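Local coordinates for FLAP endonuclease-1 protein (Methanocaldococcus jannaschii, PDB 1A76), which cuts 5'-flap structures and removes nucleotides from 5' ends of DNA during replication and repair, using magnesium ions as cofactor, at residues Pro75-Lys89 with Ile144-Ala157. Numbering follows the deposited sequence.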
loop_
_atom_site.group_PDB
_atom_site.type_symbol
_atom_site.label_atom_id
_atom_site.label_comp_id
_atom_site.label_asym_id
_atom_site.label_seq_id
_atom_site.Cartn_x
_atom_site.Cartn_y
_atom_site.Cartn_z
ATOM N N PRO A 75 0.727 -8.152 12.165
ATOM C CA PRO A 75 1.015 -7.147 11.150
ATOM C C PRO A 75 1.776 -5.918 11.642
ATOM O O PRO A 75 1.743 -5.549 12.827
ATOM C CB PRO A 75 -0.375 -6.766 10.658
ATOM C CG PRO A 75 -1.231 -6.859 11.937
ATOM C CD PRO A 75 -0.509 -7.811 12.897
ATOM N N ILE A 76 2.486 -5.305 10.708
ATOM C CA ILE A 76 3.193 -4.074 10.977
ATOM C C ILE A 76 2.726 -3.212 9.809
ATOM O O ILE A 76 2.824 -3.618 8.647
ATOM C CB ILE A 76 4.737 -4.252 10.970
ATOM C CG1 ILE A 76 5.397 -2.884 11.152
ATOM C CG2 ILE A 76 5.196 -4.933 9.681
ATOM C CD1 ILE A 76 6.641 -2.898 12.020
ATOM N N TRP A 77 2.183 -2.040 10.124
ATOM C CA TRP A 77 1.673 -1.140 9.105
ATOM C C TRP A 77 2.769 -0.250 8.527
ATOM O O TRP A 77 3.584 0.320 9.255
ATOM C CB TRP A 77 0.545 -0.281 9.696
ATOM C CG TRP A 77 -0.732 -1.039 9.860
ATOM C CD1 TRP A 77 -0.996 -2.023 10.777
ATOM C CD2 TRP A 77 -1.916 -0.903 9.065
ATOM N NE1 TRP A 77 -2.268 -2.502 10.596
ATOM C CE2 TRP A 77 -2.857 -1.834 9.556
ATOM C CE3 TRP A 77 -2.275 -0.083 7.983
ATOM C CZ2 TRP A 77 -4.140 -1.970 9.003
ATOM C CZ3 TRP A 77 -3.543 -0.219 7.432
ATOM C CH2 TRP A 77 -4.464 -1.155 7.945
ATOM N N VAL A 78 2.787 -0.139 7.207
ATOM C CA VAL A 78 3.779 0.681 6.535
ATOM C C VAL A 78 3.118 1.812 5.768
ATOM O O VAL A 78 2.308 1.591 4.858
ATOM C CB VAL A 78 4.632 -0.157 5.566
ATOM C CG1 VAL A 78 5.804 0.657 5.082
ATOM C CG2 VAL A 78 5.132 -1.401 6.257
ATOM N N PHE A 79 3.478 3.039 6.136
ATOM C CA PHE A 79 2.916 4.205 5.491
ATOM C C PHE A 79 3.919 4.872 4.564
ATOM O O PHE A 79 5.117 4.602 4.641
ATOM C CB PHE A 79 2.392 5.161 6.558
ATOM C CG PHE A 79 1.210 4.613 7.314
ATOM C CD1 PHE A 79 -0.088 4.765 6.812
ATOM C CD2 PHE A 79 1.390 3.922 8.512
ATOM C CE1 PHE A 79 -1.188 4.235 7.491
ATOM C CE2 PHE A 79 0.301 3.387 9.202
ATOM C CZ PHE A 79 -0.990 3.541 8.693
ATOM N N ASP A 80 3.414 5.715 3.670
ATOM C CA ASP A 80 4.248 6.402 2.688
ATOM C C ASP A 80 5.053 7.544 3.288
ATOM O O ASP A 80 6.152 7.857 2.822
ATOM C CB ASP A 80 3.380 6.987 1.562
ATOM C CG ASP A 80 2.950 5.951 0.540
ATOM O OD1 ASP A 80 3.492 4.838 0.544
ATOM O OD2 ASP A 80 2.062 6.253 -0.278
ATOM N N GLY A 81 4.518 8.165 4.332
ATOM C CA GLY A 81 5.207 9.313 4.895
ATOM C C GLY A 81 4.929 10.386 3.855
ATOM O O GLY A 81 5.813 10.816 3.113
ATOM N N GLU A 82 3.661 10.777 3.800
ATOM C CA GLU A 82 3.129 11.760 2.860
ATOM C C GLU A 82 3.784 13.145 2.807
ATOM O O GLU A 82 4.006 13.684 1.723
ATOM C CB GLU A 82 1.628 11.923 3.120
ATOM C CG GLU A 82 1.021 10.807 3.980
ATOM C CD GLU A 82 1.491 10.850 5.428
ATOM O OE1 GLU A 82 1.222 11.864 6.116
ATOM O OE2 GLU A 82 2.126 9.867 5.876
ATOM N N PRO A 83 4.080 13.750 3.970
ATOM C CA PRO A 83 4.706 15.078 3.982
ATOM C C PRO A 83 5.669 15.334 2.816
ATOM O O PRO A 83 6.380 14.422 2.362
ATOM C CB PRO A 83 5.398 15.127 5.342
ATOM C CG PRO A 83 4.500 14.303 6.224
ATOM C CD PRO A 83 3.857 13.243 5.338
ATOM N N PRO A 84 5.714 16.594 2.335
ATOM C CA PRO A 84 6.541 17.083 1.231
ATOM C C PRO A 84 7.735 16.208 0.877
ATOM O O PRO A 84 7.581 15.238 0.129
ATOM C CB PRO A 84 6.926 18.485 1.687
ATOM C CG PRO A 84 5.696 18.947 2.482
ATOM C CD PRO A 84 4.935 17.698 2.929
ATOM N N LYS A 85 8.919 16.535 1.390
ATOM C CA LYS A 85 10.096 15.722 1.088
ATOM C C LYS A 85 9.688 14.247 1.130
ATOM O O LYS A 85 8.868 13.842 1.965
ATOM C CB LYS A 85 11.218 15.979 2.102
ATOM C CG LYS A 85 12.602 15.544 1.614
ATOM C CD LYS A 85 13.221 14.471 2.514
ATOM C CE LYS A 85 14.704 14.284 2.203
ATOM N NZ LYS A 85 15.518 13.911 3.404
ATOM N N LEU A 86 10.240 13.454 0.217
ATOM C CA LEU A 86 9.920 12.034 0.149
ATOM C C LEU A 86 10.895 11.357 -0.797
ATOM O O LEU A 86 10.723 10.193 -1.169
ATOM C CB LEU A 86 8.482 11.837 -0.353
ATOM C CG LEU A 86 7.983 10.391 -0.432
ATOM C CD1 LEU A 86 6.762 10.213 0.472
ATOM C CD2 LEU A 86 7.646 10.035 -1.875
ATOM N N LYS A 87 11.925 12.100 -1.182
ATOM C CA LYS A 87 12.940 11.595 -2.094
ATOM C C LYS A 87 13.308 10.146 -1.786
ATOM O O LYS A 87 13.891 9.848 -0.736
ATOM C CB LYS A 87 14.196 12.474 -2.023
ATOM C CG LYS A 87 13.989 13.906 -2.509
ATOM C CD LYS A 87 13.064 14.689 -1.579
ATOM C CE LYS A 87 11.695 14.932 -2.211
ATOM N NZ LYS A 87 11.178 16.303 -1.897
ATOM N N GLU A 88 12.953 9.107 -2.581
ATOM C CA GLU A 88 13.337 7.684 -2.521
ATOM C C GLU A 88 14.832 7.554 -2.864
ATOM O O GLU A 88 15.198 7.232 -3.999
ATOM C CB GLU A 88 12.481 6.900 -3.494
ATOM C CG GLU A 88 12.821 5.427 -3.484
ATOM C CD GLU A 88 12.664 4.787 -4.850
ATOM O OE1 GLU A 88 13.223 5.320 -5.878
ATOM O OE2 GLU A 88 11.967 3.712 -4.966
ATOM N N LYS A 89 15.609 7.755 -1.824
ATOM C CA LYS A 89 17.065 8.048 -1.865
ATOM C C LYS A 89 17.871 7.688 -3.143
ATOM O O LYS A 89 19.091 7.903 -3.209
ATOM C CB LYS A 89 17.810 7.637 -0.619
ATOM C CG LYS A 89 18.270 6.176 -0.816
ATOM C CD LYS A 89 19.187 5.960 -2.006
ATOM C CE LYS A 89 19.443 4.490 -2.349
ATOM N NZ LYS A 89 19.824 4.302 -3.758
ATOM N N ILE A 144 -0.400 -1.261 17.947
ATOM C CA ILE A 144 0.057 -1.887 16.701
ATOM C C ILE A 144 1.143 -1.010 16.067
ATOM O O ILE A 144 0.913 0.162 15.772
ATOM C CB ILE A 144 -1.097 -2.031 15.674
ATOM C CG1 ILE A 144 -2.325 -2.700 16.321
ATOM C CG2 ILE A 144 -0.596 -2.797 14.449
ATOM C CD1 ILE A 144 -2.049 -4.058 16.956
ATOM N N PRO A 145 2.314 -1.593 15.790
ATOM C CA PRO A 145 3.421 -0.839 15.194
ATOM C C PRO A 145 3.276 -0.462 13.727
ATOM O O PRO A 145 2.716 -1.215 12.924
ATOM C CB PRO A 145 4.621 -1.750 15.425
ATOM C CG PRO A 145 4.029 -3.126 15.367
ATOM C CD PRO A 145 2.667 -3.011 15.990
ATOM N N TYR A 146 3.787 0.715 13.387
ATOM C CA TYR A 146 3.763 1.188 12.016
ATOM C C TYR A 146 5.088 1.837 11.674
ATOM O O TYR A 146 5.856 2.200 12.558
ATOM C CB TYR A 146 2.607 2.177 11.771
ATOM C CG TYR A 146 2.683 3.530 12.465
ATOM C CD1 TYR A 146 3.455 4.577 11.941
ATOM C CD2 TYR A 146 1.923 3.786 13.609
ATOM C CE1 TYR A 146 3.462 5.848 12.542
ATOM C CE2 TYR A 146 1.923 5.045 14.213
ATOM C CZ TYR A 146 2.688 6.067 13.678
ATOM O OH TYR A 146 2.668 7.302 14.282
ATOM N N VAL A 147 5.365 1.941 10.381
ATOM C CA VAL A 147 6.582 2.563 9.897
ATOM C C VAL A 147 6.184 3.637 8.911
ATOM O O VAL A 147 5.208 3.492 8.182
ATOM C CB VAL A 147 7.496 1.582 9.118
ATOM C CG1 VAL A 147 8.961 2.051 9.214
ATOM C CG2 VAL A 147 7.335 0.180 9.624
ATOM N N GLU A 148 6.925 4.731 8.911
ATOM C CA GLU A 148 6.685 5.793 7.962
ATOM C C GLU A 148 7.899 5.660 7.045
ATOM O O GLU A 148 9.015 6.031 7.402
ATOM C CB GLU A 148 6.633 7.137 8.690
ATOM C CG GLU A 148 5.703 7.078 9.899
ATOM C CD GLU A 148 5.563 8.397 10.629
ATOM O OE1 GLU A 148 4.655 9.176 10.269
ATOM O OE2 GLU A 148 6.350 8.650 11.571
ATOM N N ALA A 149 7.680 5.063 5.880
ATOM C CA ALA A 149 8.754 4.855 4.921
ATOM C C ALA A 149 9.351 6.171 4.432
ATOM O O ALA A 149 8.691 7.208 4.461
ATOM C CB ALA A 149 8.230 4.052 3.727
ATOM N N PRO A 150 10.624 6.142 3.997
ATOM C CA PRO A 150 11.298 7.343 3.487
ATOM C C PRO A 150 10.518 7.879 2.287
ATOM O O PRO A 150 10.450 9.080 2.063
ATOM C CB PRO A 150 12.683 6.844 3.078
ATOM C CG PRO A 150 12.868 5.550 3.793
ATOM C CD PRO A 150 11.509 4.961 3.991
ATOM N N SER A 151 9.932 6.968 1.515
ATOM C CA SER A 151 9.143 7.347 0.348
ATOM C C SER A 151 7.982 6.375 0.121
ATOM O O SER A 151 6.992 6.398 0.855
ATOM C CB SER A 151 10.036 7.403 -0.893
ATOM O OG SER A 151 11.379 7.116 -0.545
ATOM N N GLU A 152 8.108 5.518 -0.889
ATOM C CA GLU A 152 7.063 4.546 -1.207
ATOM C C GLU A 152 6.932 3.474 -0.133
ATOM O O GLU A 152 7.894 2.775 0.182
ATOM C CB GLU A 152 7.347 3.876 -2.553
ATOM C CG GLU A 152 7.208 4.817 -3.745
ATOM C CD GLU A 152 5.815 4.801 -4.343
ATOM O OE1 GLU A 152 4.888 5.355 -3.713
ATOM O OE2 GLU A 152 5.649 4.233 -5.448
ATOM N N GLY A 153 5.730 3.345 0.418
ATOM C CA GLY A 153 5.496 2.356 1.452
ATOM C C GLY A 153 5.626 0.938 0.929
ATOM O O GLY A 153 6.080 0.055 1.643
ATOM N N GLU A 154 5.224 0.716 -0.317
ATOM C CA GLU A 154 5.312 -0.617 -0.905
ATOM C C GLU A 154 6.766 -1.038 -1.008
ATOM O O GLU A 154 7.075 -2.221 -0.913
ATOM C CB GLU A 154 4.653 -0.651 -2.287
ATOM C CG GLU A 154 5.292 0.264 -3.292
ATOM C CD GLU A 154 4.493 1.523 -3.523
ATOM O OE1 GLU A 154 4.037 2.130 -2.533
ATOM O OE2 GLU A 154 4.327 1.906 -4.701
ATOM N N ALA A 155 7.656 -0.065 -1.206
ATOM C CA ALA A 155 9.089 -0.349 -1.297
ATOM C C ALA A 155 9.642 -0.694 0.066
ATOM O O ALA A 155 10.459 -1.589 0.191
ATOM C CB ALA A 155 9.845 0.841 -1.859
ATOM N N GLN A 156 9.206 0.033 1.087
ATOM C CA GLN A 156 9.664 -0.221 2.449
ATOM C C GLN A 156 9.190 -1.595 2.908
ATOM O O GLN A 156 9.941 -2.348 3.527
ATOM C CB GLN A 156 9.135 0.852 3.409
ATOM C CG GLN A 156 9.428 0.563 4.875
ATOM C CD GLN A 156 10.914 0.637 5.213
ATOM O OE1 GLN A 156 11.672 1.377 4.582
ATOM N NE2 GLN A 156 11.330 -0.128 6.217
ATOM N N ALA A 157 7.944 -1.924 2.594
ATOM C CA ALA A 157 7.374 -3.215 2.989
ATOM C C ALA A 157 8.103 -4.356 2.296
ATOM O O ALA A 157 8.351 -5.412 2.900
ATOM C CB ALA A 157 5.884 -3.258 2.648
#
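Trp77 and Phe79 pair with Pro145, Val147 and Ala149 through four backbone bonds: Trp77 N to Pro145 O, Val147 N to Trp77 O, Phe79 N to Val147 O (2.7 Å, nearly straight) and Ala149 N to Phe79 O. They join strand 75-79 in parallel to 146-148, an edge strand of the sheet. Proline suits position 145 because this pairing uses its carbonyl and asks for no N-H of it.

Apolar packing covers both faces of this pair. On one, Val78 CG1, anti to the backbone N (chi1 -170°), lies 3.6 Å from Gln156 CG, while CG2 reaches Ala157 CB at 4.1 Å; branching lets one small residue touch two points of helix 153-157. On the other, beside helix 129-142, Phe79 points its edge at the face of Tyr146 in an offset edge-to-face pair, planes at 89°, with CE2 3.7 Å from Tyr146 CB.

The polar side-chain contact lies just past the end of strand 75-79. Asp80 OD1 takes the N-H of Gly153 at 2.7 Å, from the anti side and 25° out of the carboxylate plane. Glycine fits at 153 because a CB would collide with that oxygen. With an alanine in place of Asp80, the Gly153 N-H would probably be left without its carboxylate acceptor.

Asp80 OD1, of a predicted magnesium ligand, lies 4.1 Å from Glu154 OE1, which ligates a manganese ion. Such clustered acids would probably repel one another without cations, consistent with the first magnesium site of this PIN-like nuclease being assembled from both N- and I-domains.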